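Side-chain contacts in uncharacterized protein (Ruminococcus gnavus, PDB 4QAN), which is of unknown function but adopts a cystatin-like fold, as a divergent member of the NTF2-like superfamily, and can bind magnesium: residues L76-S81 against E266-L271; E93-Y98 against E255-Q260; I229-K234 against T238-F243; G273-E278 against E300-L305. One frame throughout, in Å; residues are numbered along the deposited sequence.

From the N terminus, the loop segment 76-81 comes first and meets helix 254-275; interaction 1 therefore closes the longest loop. Interaction 2, between helices 87-108 and 254-275, nests inside it, and interaction 3, the helical hairpin of 221-234 and 237-242, nests inside both. Interaction 4 follows in series, closing a short loop that holds helix 287-296 and joining the C-terminal end of helix 254-275 to the segment entering strand 305-314. That helix serves interactions 1, 2 and 4, and also packs on I232 and A240 of interaction 3. The salt bridge from K268 to E93 couples interactions 1 and 2; interactions 3 and 4 touch, whereas 2 and 4 do not.

Interaction 1. Residues L76-S81 against E266-L271; sequences LPAPTS and ELKTML
With CG anti to the backbone N (chi1 -178°), the side chain of K268 runs straight out from helix 254-275, and a bend at chi3 (68°) then turns its amine onto the carbonyl of L76. The hydrogen bond from K268 NZ to L76 O is short, 2.7 Å. The donor approaches at a C=O...N angle of 124° but stands well above the carbonyl plane, so it does not lie along a lone pair. On the way the methylenes pass beside the loop: K268 CD is 4.0 Å from A78 N and 4.2 Å from A78 CB. The small methyl of A78 suits this place because it lets the lysine chain lie close to the loop backbone. The contact fastens an irregular segment, which includes an inverse gamma turn centred on P79, to one of the long helices of this cystatin-like protein; the same segment leads into helix 87-108, whose T90 bonds to A78 O. P77 suits an extended loop, since its ring restrains the backbone just after the gripped carbonyl. K268 NZ also bonds to I74 O and forms a salt bridge with E93 of helix 87-108, so three oxygens from two parts of the chain share one ammonium. With an alanine in place of K268, the carboxylate of E93 would probably be left without this positive mate and the carbonyls of I74 and L76 without their common donor.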
loop_
_atom_site.group_PDB
_atom_site.type_symbol
_atom_site.label_atom_id
_atom_site.label_comp_id
_atom_site.label_asym_id
_atom_site.label_seq_id
_atom_site.Cartn_x
_atom_site.Cartn_y
_atom_site.Cartn_z
ATOM N N LEU A 76 -3.433 -3.495 7.969
ATOM C CA LEU A 76 -2.106 -3.937 7.544
ATOM C C LEU A 76 -2.113 -4.366 6.065
ATOM O O LEU A 76 -3.099 -4.949 5.608
ATOM C CB LEU A 76 -1.627 -5.102 8.418
ATOM C CG LEU A 76 -1.190 -4.730 9.845
ATOM C CD1 LEU A 76 -0.859 -5.968 10.666
ATOM C CD2 LEU A 76 -0.004 -3.773 9.844
ATOM N N PRO A 77 -1.007 -4.103 5.324
ATOM C CA PRO A 77 -0.912 -4.534 3.917
ATOM C C PRO A 77 -1.085 -6.043 3.727
ATOM O O PRO A 77 -0.824 -6.819 4.645
ATOM C CB PRO A 77 0.514 -4.117 3.494
ATOM C CG PRO A 77 0.917 -3.049 4.451
ATOM C CD PRO A 77 0.179 -3.326 5.746
ATOM N N ALA A 78 -1.523 -6.440 2.538
ATOM C CA ALA A 78 -1.845 -7.843 2.244
ATOM C C ALA A 78 -0.629 -8.730 2.433
ATOM O O ALA A 78 0.497 -8.244 2.281
ATOM C CB ALA A 78 -2.373 -7.970 0.817
ATOM N N PRO A 79 -0.845 -10.032 2.757
ATOM C CA PRO A 79 0.213 -10.992 3.063
ATOM C C PRO A 79 0.946 -11.582 1.830
ATOM O O PRO A 79 0.912 -12.795 1.570
ATOM C CB PRO A 79 -0.536 -12.075 3.849
ATOM C CG PRO A 79 -1.893 -12.065 3.256
ATOM C CD PRO A 79 -2.180 -10.614 3.011
ATOM N N THR A 80 1.634 -10.704 1.110
ATOM C CA THR A 80 2.323 -11.065 -0.117
ATOM C C THR A 80 3.472 -12.036 0.143
ATOM O O THR A 80 3.771 -12.870 -0.700
ATOM C CB THR A 80 2.834 -9.811 -0.851
ATOM O OG1 THR A 80 1.727 -9.162 -1.477
ATOM C CG2 THR A 80 3.868 -10.146 -1.910
ATOM N N SER A 81 4.112 -11.922 1.298
ATOM C CA SER A 81 5.195 -12.842 1.670
ATOM C C SER A 81 4.706 -14.286 1.837
ATOM O O SER A 81 5.494 -15.210 1.711
ATOM C CB SER A 81 5.850 -12.392 2.979
ATOM O OG SER A 81 4.939 -12.475 4.069
ATOM N N GLU A 266 -9.147 -0.821 -0.342
ATOM C CA GLU A 266 -10.585 -1.147 -0.538
ATOM C C GLU A 266 -10.754 -2.502 -1.208
ATOM O O GLU A 266 -11.684 -3.260 -0.892
ATOM C CB GLU A 266 -11.306 -0.151 -1.476
ATOM C CG GLU A 266 -11.582 1.264 -0.989
ATOM C CD GLU A 266 -12.200 2.165 -2.098
ATOM O OE1 GLU A 266 -13.311 1.876 -2.674
ATOM O OE2 GLU A 266 -11.561 3.205 -2.396
ATOM N N LEU A 267 -9.885 -2.775 -2.173
ATOM C CA LEU A 267 -9.896 -4.036 -2.899
ATOM C C LEU A 267 -9.556 -5.181 -1.940
ATOM O O LEU A 267 -10.348 -6.126 -1.778
ATOM C CB LEU A 267 -8.926 -3.966 -4.086
ATOM C CG LEU A 267 -8.629 -5.222 -4.917
ATOM C CD1 LEU A 267 -9.873 -6.048 -5.172
ATOM C CD2 LEU A 267 -7.963 -4.862 -6.243
ATOM N N LYS A 268 -8.416 -5.063 -1.269
ATOM C CA LYS A 268 -8.040 -5.981 -0.185
ATOM C C LYS A 268 -9.187 -6.249 0.773
ATOM O O LYS A 268 -9.460 -7.390 1.167
ATOM C CB LYS A 268 -6.878 -5.403 0.617
ATOM C CG LYS A 268 -6.400 -6.319 1.740
ATOM C CD LYS A 268 -5.402 -5.655 2.664
ATOM C CE LYS A 268 -6.037 -4.544 3.471
ATOM N NZ LYS A 268 -4.989 -3.741 4.155
ATOM N N THR A 269 -9.872 -5.178 1.131
ATOM C CA THR A 269 -10.927 -5.257 2.084
ATOM C C THR A 269 -12.068 -6.114 1.531
ATOM O O THR A 269 -12.655 -6.923 2.252
ATOM C CB THR A 269 -11.361 -3.838 2.482
ATOM O OG1 THR A 269 -10.256 -3.196 3.135
ATOM C CG2 THR A 269 -12.562 -3.870 3.411
HETATM N N MSE A 270 -12.343 -5.951 0.242
HETATM C CA MSE A 270 -13.369 -6.723 -0.445
HETATM C C MSE A 270 -12.979 -8.187 -0.459
HETATM O O MSE A 270 -13.778 -9.042 -0.104
HETATM C CB MSE A 270 -13.592 -6.165 -1.854
HETATM C CG MSE A 270 -14.653 -7.014 -2.552
HETATM SE SE MSE A 270 -15.066 -6.442 -4.378
HETATM C CE MSE A 270 -13.558 -7.330 -5.286
ATOM N N LEU A 271 -11.749 -8.494 -0.850
ATOM C CA LEU A 271 -11.291 -9.879 -0.852
ATOM C C LEU A 271 -11.372 -10.494 0.551
ATOM O O LEU A 271 -11.767 -11.663 0.696
ATOM C CB LEU A 271 -9.859 -9.986 -1.388
ATOM C CG LEU A 271 -9.596 -9.385 -2.768
ATOM C CD1 LEU A 271 -8.126 -9.486 -3.095
ATOM C CD2 LEU A 271 -10.439 -10.043 -3.851
#

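Interaction 2. Residues E93-Y98 against E255-Q260; sequences EMTKAY and ELLKKQ
The ammonium of K96 forms a salt bridge through NZ with E100 OE2, one turn further along its own helix, and reaches more weakly toward E262 of the other helix, while its methylenes lie across K258. Helix 87-108, which precedes the antiparallel sheet beginning at strand 116-122, packs here on helix 254-275, which precedes the sheet containing strand 305-314. The segments cross steeply, their N-to-C directions 132° apart, with axes 8.1 Å apart at closest approach. The backbones come closest at K96 and K258, whose CA atoms are separated by 4.7 Å. A lysine suits this boundary: its chain covers the neighbouring backbone while its charge stays among carboxylates. A chi1 of 173° lays the K96 chain along K258: K96 CG is 4.0 Å from K258 CA, and K96 CE approaches K258 O to 3.6 Å. K258 leads its own amine away, to a salt bridge with E103. An alanine in place of K96 would probably open a gap beside K258 and leave E100 without this positive partner. Deeper between the helices, T95 turns OG1 back to S91 O, which leaves its methyl for the apolar side: T95 CG2 meets L257 CD1 at 4.3 Å.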
loop_
_atom_site.group_PDB
_atom_site.type_symbol
_atom_site.label_atom_id
_atom_site.label_comp_id
_atom_site.label_asym_id
_atom_site.label_seq_id
_atom_site.Cartn_x
_atom_site.Cartn_y
_atom_site.Cartn_z
ATOM N N GLU A 93 -0.047 -0.292 -1.128
ATOM C CA GLU A 93 -0.300 0.245 0.201
ATOM C C GLU A 93 0.987 0.722 0.854
ATOM O O GLU A 93 1.009 1.767 1.469
ATOM C CB GLU A 93 -1.013 -0.754 1.094
ATOM C CG GLU A 93 -2.476 -0.944 0.747
ATOM C CD GLU A 93 -3.275 -1.407 1.938
ATOM O OE1 GLU A 93 -3.453 -0.584 2.854
ATOM O OE2 GLU A 93 -3.726 -2.580 1.971
HETATM N N MSE A 94 2.053 -0.048 0.717
HETATM C CA MSE A 94 3.321 0.312 1.333
HETATM C C MSE A 94 3.809 1.616 0.775
HETATM O O MSE A 94 4.219 2.493 1.527
HETATM C CB MSE A 94 4.347 -0.786 1.103
HETATM C CG MSE A 94 4.047 -1.983 2.006
HETATM SE SE MSE A 94 5.582 -3.203 1.912
HETATM C CE MSE A 94 6.635 -2.190 3.226
ATOM N N THR A 95 3.725 1.758 -0.544
ATOM C CA THR A 95 4.102 2.985 -1.239
ATOM C C THR A 95 3.336 4.200 -0.680
ATOM O O THR A 95 3.938 5.216 -0.356
ATOM C CB THR A 95 3.909 2.824 -2.769
ATOM O OG1 THR A 95 4.656 1.696 -3.219
ATOM C CG2 THR A 95 4.404 4.036 -3.534
ATOM N N LYS A 96 2.026 4.076 -0.491
ATOM C CA LYS A 96 1.261 5.148 0.162
ATOM C C LYS A 96 1.792 5.472 1.564
ATOM O O LYS A 96 1.967 6.639 1.910
ATOM C CB LYS A 96 -0.209 4.781 0.233
ATOM C CG LYS A 96 -1.092 5.743 1.034
ATOM C CD LYS A 96 -2.423 5.069 1.249
ATOM C CE LYS A 96 -3.514 6.053 1.609
ATOM N NZ LYS A 96 -3.389 6.531 3.008
ATOM N N ALA A 97 2.072 4.437 2.357
ATOM C CA ALA A 97 2.538 4.632 3.727
ATOM C C ALA A 97 3.864 5.381 3.732
ATOM O O ALA A 97 4.038 6.290 4.540
ATOM C CB ALA A 97 2.665 3.300 4.465
ATOM N N TYR A 98 4.765 5.033 2.809
ATOM C CA TYR A 98 6.048 5.746 2.681
ATOM C C TYR A 98 5.904 7.212 2.222
ATOM O O TYR A 98 6.633 8.085 2.691
ATOM C CB TYR A 98 7.014 5.004 1.753
ATOM C CG TYR A 98 7.684 3.808 2.396
ATOM C CD1 TYR A 98 8.445 3.957 3.537
ATOM C CD2 TYR A 98 7.555 2.529 1.855
ATOM C CE1 TYR A 98 9.065 2.877 4.133
ATOM C CE2 TYR A 98 8.174 1.431 2.441
ATOM C CZ TYR A 98 8.927 1.609 3.589
ATOM O OH TYR A 98 9.553 0.540 4.200
ATOM N N GLU A 255 -0.043 12.345 -5.155
ATOM C CA GLU A 255 -1.488 12.276 -4.986
ATOM C C GLU A 255 -2.070 11.003 -5.621
ATOM O O GLU A 255 -2.925 10.330 -5.026
ATOM C CB GLU A 255 -2.172 13.518 -5.571
ATOM C CG GLU A 255 -1.791 14.831 -4.904
ATOM C CD GLU A 255 -0.431 15.394 -5.334
ATOM O OE1 GLU A 255 0.198 14.874 -6.297
ATOM O OE2 GLU A 255 0.014 16.374 -4.692
ATOM N N LEU A 256 -1.611 10.667 -6.822
ATOM C CA LEU A 256 -2.193 9.527 -7.543
ATOM C C LEU A 256 -1.778 8.239 -6.882
ATOM O O LEU A 256 -2.570 7.297 -6.810
ATOM C CB LEU A 256 -1.787 9.504 -9.020
ATOM C CG LEU A 256 -2.414 10.589 -9.896
ATOM C CD1 LEU A 256 -1.837 10.554 -11.309
ATOM C CD2 LEU A 256 -3.931 10.444 -9.922
ATOM N N LEU A 257 -0.537 8.205 -6.403
ATOM C CA LEU A 257 -0.026 7.030 -5.709
ATOM C C LEU A 257 -0.714 6.767 -4.377
ATOM O O LEU A 257 -0.911 5.612 -4.008
ATOM C CB LEU A 257 1.471 7.146 -5.491
ATOM C CG LEU A 257 2.324 6.943 -6.732
ATOM C CD1 LEU A 257 3.796 7.180 -6.407
ATOM C CD2 LEU A 257 2.115 5.547 -7.311
ATOM N N LYS A 258 -1.061 7.818 -3.649
ATOM C CA LYS A 258 -1.752 7.637 -2.388
ATOM C C LYS A 258 -3.178 7.102 -2.647
ATOM O O LYS A 258 -3.632 6.192 -1.963
ATOM C CB LYS A 258 -1.769 8.938 -1.578
ATOM C CG LYS A 258 -0.390 9.338 -1.062
ATOM C CD LYS A 258 -0.448 10.472 -0.049
ATOM C CE LYS A 258 -1.233 11.654 -0.580
ATOM N NZ LYS A 258 -1.118 12.809 0.337
ATOM N N LYS A 259 -3.841 7.663 -3.656
ATOM C CA LYS A 259 -5.159 7.179 -4.123
ATOM C C LYS A 259 -5.105 5.708 -4.531
ATOM O O LYS A 259 -6.012 4.953 -4.222
ATOM C CB LYS A 259 -5.615 8.000 -5.339
ATOM C CG LYS A 259 -7.087 8.375 -5.358
ATOM C CD LYS A 259 -7.360 9.599 -6.251
ATOM C CE LYS A 259 -6.431 10.787 -5.957
ATOM N NZ LYS A 259 -6.940 12.131 -6.386
ATOM N N GLN A 260 -4.034 5.328 -5.229
ATOM C CA GLN A 260 -3.813 3.941 -5.650
ATOM C C GLN A 260 -3.670 3.037 -4.428
ATOM O O GLN A 260 -4.248 1.945 -4.374
ATOM C CB GLN A 260 -2.568 3.854 -6.552
ATOM C CG GLN A 260 -2.134 2.448 -6.942
ATOM C CD GLN A 260 -0.945 2.438 -7.896
ATOM O OE1 GLN A 260 -1.110 2.504 -9.107
ATOM N NE2 GLN A 260 0.254 2.338 -7.353
#

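Interaction 3. Residues I229-K234 against T238-F243; sequences IYAIEK and TRALAF
This is a buried alanine-to-alanine contact inside a helical hairpin, where helix 221-234 is followed after a very short connection by helix 237-242. The two segments run almost antiparallel, at 164°, with axes 8.4 Å apart at closest approach. A231 and A240 face each other at the centre: A231 CB lies 4.1 Å from A240 CB and 3.9 Å from A240 N, so one methyl rests against the backbone of the opposing helix. The single methyl of alanine suits both places, where the CA atoms of A231 and A240 are 5.6 Å apart. R239 takes part through its aliphatic root, with CB 4.4 Å from A231 CB. Its guanidinium group lies with one face over CZ of F243, toward the rim of the flat group. No hydrogen bond joins the two segments. On the other flank I232 CG1 touches A240 CB at 4.4 Å, and the extended chi2 of I232 (170°) carries CD1 onward toward helix 254-275. There I232 packs on L267, M270 and L271, A240 shares L267 with it, and I232 also meets L305 at the start of strand 305-314.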
loop_
_atom_site.group_PDB
_atom_site.type_symbol
_atom_site.label_atom_id
_atom_site.label_comp_id
_atom_site.label_asym_id
_atom_site.label_seq_id
_atom_site.Cartn_x
_atom_site.Cartn_y
_atom_site.Cartn_z
ATOM N N ILE A 229 -13.458 -8.077 -11.988
ATOM C CA ILE A 229 -13.549 -9.401 -11.367
ATOM C C ILE A 229 -12.732 -10.474 -12.101
ATOM O O ILE A 229 -12.164 -11.354 -11.473
ATOM C CB ILE A 229 -15.030 -9.821 -11.184
ATOM C CG1 ILE A 229 -15.725 -8.846 -10.209
ATOM C CG2 ILE A 229 -15.158 -11.267 -10.720
ATOM C CD1 ILE A 229 -15.077 -8.708 -8.842
ATOM N N TYR A 230 -12.637 -10.391 -13.418
ATOM C CA TYR A 230 -11.822 -11.330 -14.172
ATOM C C TYR A 230 -10.345 -11.165 -13.803
ATOM O O TYR A 230 -9.622 -12.156 -13.648
ATOM C CB TYR A 230 -12.003 -11.131 -15.680
ATOM C CG TYR A 230 -11.127 -12.037 -16.549
ATOM C CD1 TYR A 230 -11.370 -13.404 -16.625
ATOM C CD2 TYR A 230 -10.051 -11.514 -17.291
ATOM C CE1 TYR A 230 -10.578 -14.234 -17.411
ATOM C CE2 TYR A 230 -9.246 -12.331 -18.083
ATOM C CZ TYR A 230 -9.515 -13.687 -18.146
ATOM O OH TYR A 230 -8.741 -14.504 -18.927
ATOM N N ALA A 231 -9.897 -9.921 -13.687
ATOM C CA ALA A 231 -8.536 -9.638 -13.211
ATOM C C ALA A 231 -8.229 -10.288 -11.845
ATOM O O ALA A 231 -7.162 -10.891 -11.634
ATOM C CB ALA A 231 -8.317 -8.135 -13.136
ATOM N N ILE A 232 -9.176 -10.165 -10.925
ATOM C CA ILE A 232 -9.073 -10.786 -9.601
ATOM C C ILE A 232 -8.968 -12.313 -9.712
ATOM O O ILE A 232 -8.083 -12.929 -9.096
ATOM C CB ILE A 232 -10.252 -10.336 -8.703
ATOM C CG1 ILE A 232 -10.023 -8.861 -8.305
ATOM C CG2 ILE A 232 -10.369 -11.213 -7.459
ATOM C CD1 ILE A 232 -11.178 -8.159 -7.619
ATOM N N GLU A 233 -9.821 -12.903 -10.549
ATOM C CA GLU A 233 -9.813 -14.348 -10.791
ATOM C C GLU A 233 -8.468 -14.837 -11.311
ATOM O O GLU A 233 -8.039 -15.940 -10.955
ATOM C CB GLU A 233 -10.899 -14.727 -11.796
ATOM C CG GLU A 233 -12.329 -14.468 -11.328
ATOM C CD GLU A 233 -13.335 -14.539 -12.455
ATOM O OE1 GLU A 233 -12.909 -14.606 -13.622
ATOM O OE2 GLU A 233 -14.559 -14.530 -12.182
ATOM N N LYS A 234 -7.818 -14.025 -12.153
ATOM C CA LYS A 234 -6.564 -14.403 -12.813
ATOM C C LYS A 234 -5.301 -13.944 -12.084
ATOM O O LYS A 234 -4.185 -14.236 -12.526
ATOM C CB LYS A 234 -6.522 -13.837 -14.238
ATOM C CG LYS A 234 -7.730 -14.195 -15.098
ATOM C CD LYS A 234 -7.845 -15.675 -15.391
ATOM C CE LYS A 234 -6.771 -16.109 -16.373
ATOM N NZ LYS A 234 -7.235 -17.257 -17.173
ATOM N N THR A 238 -2.811 -5.695 -10.581
ATOM C CA THR A 238 -2.438 -4.407 -11.125
ATOM C C THR A 238 -3.467 -3.876 -12.105
ATOM O O THR A 238 -3.785 -2.704 -12.074
ATOM C CB THR A 238 -1.080 -4.456 -11.797
ATOM O OG1 THR A 238 -0.159 -4.974 -10.848
ATOM C CG2 THR A 238 -0.630 -3.079 -12.202
ATOM N N ARG A 239 -3.977 -4.750 -12.958
ATOM C CA ARG A 239 -5.030 -4.402 -13.885
ATOM C C ARG A 239 -6.315 -4.092 -13.117
ATOM O O ARG A 239 -7.070 -3.165 -13.455
ATOM C CB ARG A 239 -5.216 -5.560 -14.866
ATOM C CG ARG A 239 -6.160 -5.298 -16.003
ATOM C CD ARG A 239 -6.087 -6.424 -17.045
ATOM N NE ARG A 239 -7.336 -6.519 -17.801
ATOM C CZ ARG A 239 -7.661 -5.767 -18.852
ATOM N NH1 ARG A 239 -6.814 -4.853 -19.334
ATOM N NH2 ARG A 239 -8.843 -5.953 -19.442
ATOM N N ALA A 240 -6.549 -4.845 -12.053
ATOM C CA ALA A 240 -7.661 -4.546 -11.166
ATOM C C ALA A 240 -7.578 -3.108 -10.637
ATOM O O ALA A 240 -8.603 -2.408 -10.572
ATOM C CB ALA A 240 -7.720 -5.534 -10.025
ATOM N N LEU A 241 -6.375 -2.657 -10.279
ATOM C CA LEU A 241 -6.229 -1.290 -9.767
ATOM C C LEU A 241 -6.409 -0.265 -10.889
ATOM O O LEU A 241 -7.086 0.745 -10.695
ATOM C CB LEU A 241 -4.877 -1.092 -9.113
ATOM C CG LEU A 241 -4.622 -1.949 -7.876
ATOM C CD1 LEU A 241 -3.136 -1.914 -7.542
ATOM C CD2 LEU A 241 -5.459 -1.522 -6.683
ATOM N N ALA A 242 -5.827 -0.549 -12.061
ATOM C CA ALA A 242 -6.019 0.277 -13.267
ATOM C C ALA A 242 -7.481 0.654 -13.564
ATOM O O ALA A 242 -7.742 1.742 -14.068
ATOM C CB ALA A 242 -5.422 -0.411 -14.480
ATOM N N PHE A 243 -8.423 -0.239 -13.280
ATOM C CA PHE A 243 -9.871 0.043 -13.517
ATOM C C PHE A 243 -10.441 1.183 -12.685
ATOM O O PHE A 243 -11.492 1.740 -13.027
ATOM C CB PHE A 243 -10.733 -1.218 -13.317
ATOM C CG PHE A 243 -10.723 -2.152 -14.503
ATOM C CD1 PHE A 243 -11.213 -1.737 -15.730
ATOM C CD2 PHE A 243 -10.212 -3.435 -14.394
ATOM C CE1 PHE A 243 -11.188 -2.584 -16.835
ATOM C CE2 PHE A 243 -10.205 -4.293 -15.480
ATOM C CZ PHE A 243 -10.681 -3.865 -16.704
#

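Interaction 4. Residues G273-E278 against E300-L305; sequences GFLGTE and EYMVYL
A methyl group of L305 sits squarely over the middle of the F274 ring: CD1 is 3.7 Å from the ring centroid and only 7° off the normal, a nearly ideal CH-pi contact. All six ring carbons lie at similar distances from that carbon, and the other branch, L305 CD2, reaches F274 CE2 at 4.0 Å. A chi1 of 176° sends the leucine toward helix 254-275, where it crosses the phenylalanine at about a right angle. Beside this pair M302, a selenomethionine in the crystal, bends at chi2 (-65°) and brings its terminal methyl to the end of the same helix. M302 CE lies 3.7 Å from L275 CG and 4.3 Å from F274 CB, filling the angle between the two side chains; a flexible, unbranched chain suits such a position. The helix finishes just here in a Schellman motif with G276 as its C-prime residue, whose positive phi a glycine adopts readily. The contact thus joins the end of helix 254-275 to the segment that enters strand 305-314, and Y329 and Y336, from strands 322-331 and 334-344, each meet F274 edge-to-face. With no hydrogen bond between the two segments, their cohesion probably comes mainly from dispersion and burial of apolar surface, with the ring face of F274 supplying the electron-rich surface for a weakly polarised C-H.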
loop_
_atom_site.group_PDB
_atom_site.type_symbol
_atom_site.label_atom_id
_atom_site.label_comp_id
_atom_site.label_asym_id
_atom_site.label_seq_id
_atom_site.Cartn_x
_atom_site.Cartn_y
_atom_site.Cartn_z
ATOM N N GLY A 273 -13.451 -9.760 2.748
ATOM C CA GLY A 273 -14.885 -10.021 2.949
ATOM C C GLY A 273 -15.306 -11.402 2.457
ATOM O O GLY A 273 -16.057 -12.114 3.138
ATOM N N PHE A 274 -14.836 -11.781 1.269
ATOM C CA PHE A 274 -15.146 -13.109 0.704
ATOM C C PHE A 274 -14.403 -14.202 1.473
ATOM O O PHE A 274 -14.909 -15.302 1.640
ATOM C CB PHE A 274 -14.776 -13.201 -0.784
ATOM C CG PHE A 274 -15.600 -12.321 -1.679
ATOM C CD1 PHE A 274 -16.957 -12.536 -1.833
ATOM C CD2 PHE A 274 -15.004 -11.299 -2.412
ATOM C CE1 PHE A 274 -17.708 -11.731 -2.669
ATOM C CE2 PHE A 274 -15.757 -10.486 -3.247
ATOM C CZ PHE A 274 -17.110 -10.711 -3.381
ATOM N N LEU A 275 -13.202 -13.891 1.936
ATOM C CA LEU A 275 -12.434 -14.822 2.747
ATOM C C LEU A 275 -12.956 -14.972 4.173
ATOM O O LEU A 275 -12.519 -15.871 4.890
ATOM C CB LEU A 275 -10.982 -14.380 2.802
ATOM C CG LEU A 275 -10.225 -14.445 1.479
ATOM C CD1 LEU A 275 -8.934 -13.633 1.549
ATOM C CD2 LEU A 275 -9.933 -15.887 1.128
ATOM N N GLY A 276 -13.860 -14.095 4.604
ATOM C CA GLY A 276 -14.349 -14.112 5.989
ATOM C C GLY A 276 -13.392 -13.528 7.027
ATOM O O GLY A 276 -13.450 -13.882 8.185
ATOM N N THR A 277 -12.536 -12.602 6.631
ATOM C CA THR A 277 -11.486 -12.110 7.515
ATOM C C THR A 277 -11.470 -10.604 7.667
ATOM O O THR A 277 -10.561 -10.073 8.296
ATOM C CB THR A 277 -10.110 -12.463 6.955
ATOM O OG1 THR A 277 -10.004 -11.947 5.629
ATOM C CG2 THR A 277 -9.888 -13.948 6.958
ATOM N N GLU A 278 -12.452 -9.906 7.102
ATOM C CA GLU A 278 -12.431 -8.429 7.101
ATOM C C GLU A 278 -12.473 -7.854 8.523
ATOM O O GLU A 278 -11.899 -6.796 8.780
ATOM C CB GLU A 278 -13.563 -7.839 6.235
ATOM C CG GLU A 278 -14.951 -7.772 6.898
ATOM C CD GLU A 278 -15.634 -9.120 7.065
ATOM O OE1 GLU A 278 -15.119 -10.149 6.574
ATOM O OE2 GLU A 278 -16.712 -9.153 7.686
ATOM N N GLU A 300 -5.963 -18.638 -3.240
ATOM C CA GLU A 300 -6.000 -19.605 -4.344
ATOM C C GLU A 300 -7.412 -19.876 -4.871
ATOM O O GLU A 300 -7.559 -20.353 -6.000
ATOM C CB GLU A 300 -5.362 -20.936 -3.934
ATOM C CG GLU A 300 -6.228 -21.727 -2.964
ATOM C CD GLU A 300 -5.568 -22.976 -2.404
ATOM O OE1 GLU A 300 -4.564 -23.460 -2.974
ATOM O OE2 GLU A 300 -6.083 -23.474 -1.378
ATOM N N TYR A 301 -8.442 -19.599 -4.066
ATOM C CA TYR A 301 -9.828 -19.854 -4.473
ATOM C C TYR A 301 -10.531 -18.655 -5.114
ATOM O O TYR A 301 -11.713 -18.751 -5.498
ATOM C CB TYR A 301 -10.637 -20.367 -3.293
ATOM C CG TYR A 301 -10.135 -21.676 -2.746
ATOM C CD1 TYR A 301 -10.191 -22.832 -3.516
ATOM C CD2 TYR A 301 -9.611 -21.770 -1.461
ATOM C CE1 TYR A 301 -9.737 -24.044 -3.028
ATOM C CE2 TYR A 301 -9.163 -22.986 -0.958
ATOM C CZ TYR A 301 -9.229 -24.120 -1.751
ATOM O OH TYR A 301 -8.792 -25.343 -1.284
HETATM N N MSE A 302 -9.807 -17.541 -5.245
HETATM C CA MSE A 302 -10.291 -16.380 -5.979
HETATM C C MSE A 302 -10.566 -16.708 -7.434
HETATM O O MSE A 302 -11.326 -16.007 -8.105
HETATM C CB MSE A 302 -9.302 -15.206 -5.887
HETATM C CG MSE A 302 -9.241 -14.622 -4.486
HETATM SE SE MSE A 302 -10.989 -13.814 -4.039
HETATM C CE MSE A 302 -10.834 -14.139 -2.117
ATOM N N VAL A 303 -9.965 -17.776 -7.944
ATOM C CA VAL A 303 -10.268 -18.215 -9.294
ATOM C C VAL A 303 -11.733 -18.683 -9.420
ATOM O O VAL A 303 -12.258 -18.797 -10.521
ATOM C CB VAL A 303 -9.294 -19.304 -9.754
ATOM C CG1 VAL A 303 -9.531 -20.606 -9.024
ATOM C CG2 VAL A 303 -9.424 -19.516 -11.248
ATOM N N TYR A 304 -12.381 -18.957 -8.297
ATOM C CA TYR A 304 -13.796 -19.314 -8.294
ATOM C C TYR A 304 -14.657 -18.228 -7.684
ATOM O O TYR A 304 -15.756 -18.492 -7.214
ATOM C CB TYR A 304 -14.006 -20.653 -7.581
ATOM C CG TYR A 304 -13.251 -21.774 -8.254
ATOM C CD1 TYR A 304 -13.490 -22.084 -9.599
ATOM C CD2 TYR A 304 -12.306 -22.529 -7.562
ATOM C CE1 TYR A 304 -12.804 -23.097 -10.229
ATOM C CE2 TYR A 304 -11.622 -23.556 -8.188
ATOM C CZ TYR A 304 -11.875 -23.829 -9.520
ATOM O OH TYR A 304 -11.202 -24.837 -10.161
ATOM N N LEU A 305 -14.170 -16.994 -7.708
ATOM C CA LEU A 305 -15.042 -15.871 -7.466
ATOM C C LEU A 305 -15.704 -15.543 -8.792
ATOM O O LEU A 305 -15.039 -15.075 -9.716
ATOM C CB LEU A 305 -14.279 -14.669 -6.947
ATOM C CG LEU A 305 -15.152 -13.437 -6.764
ATOM C CD1 LEU A 305 -16.056 -13.646 -5.575
ATOM C CD2 LEU A 305 -14.292 -12.210 -6.589
#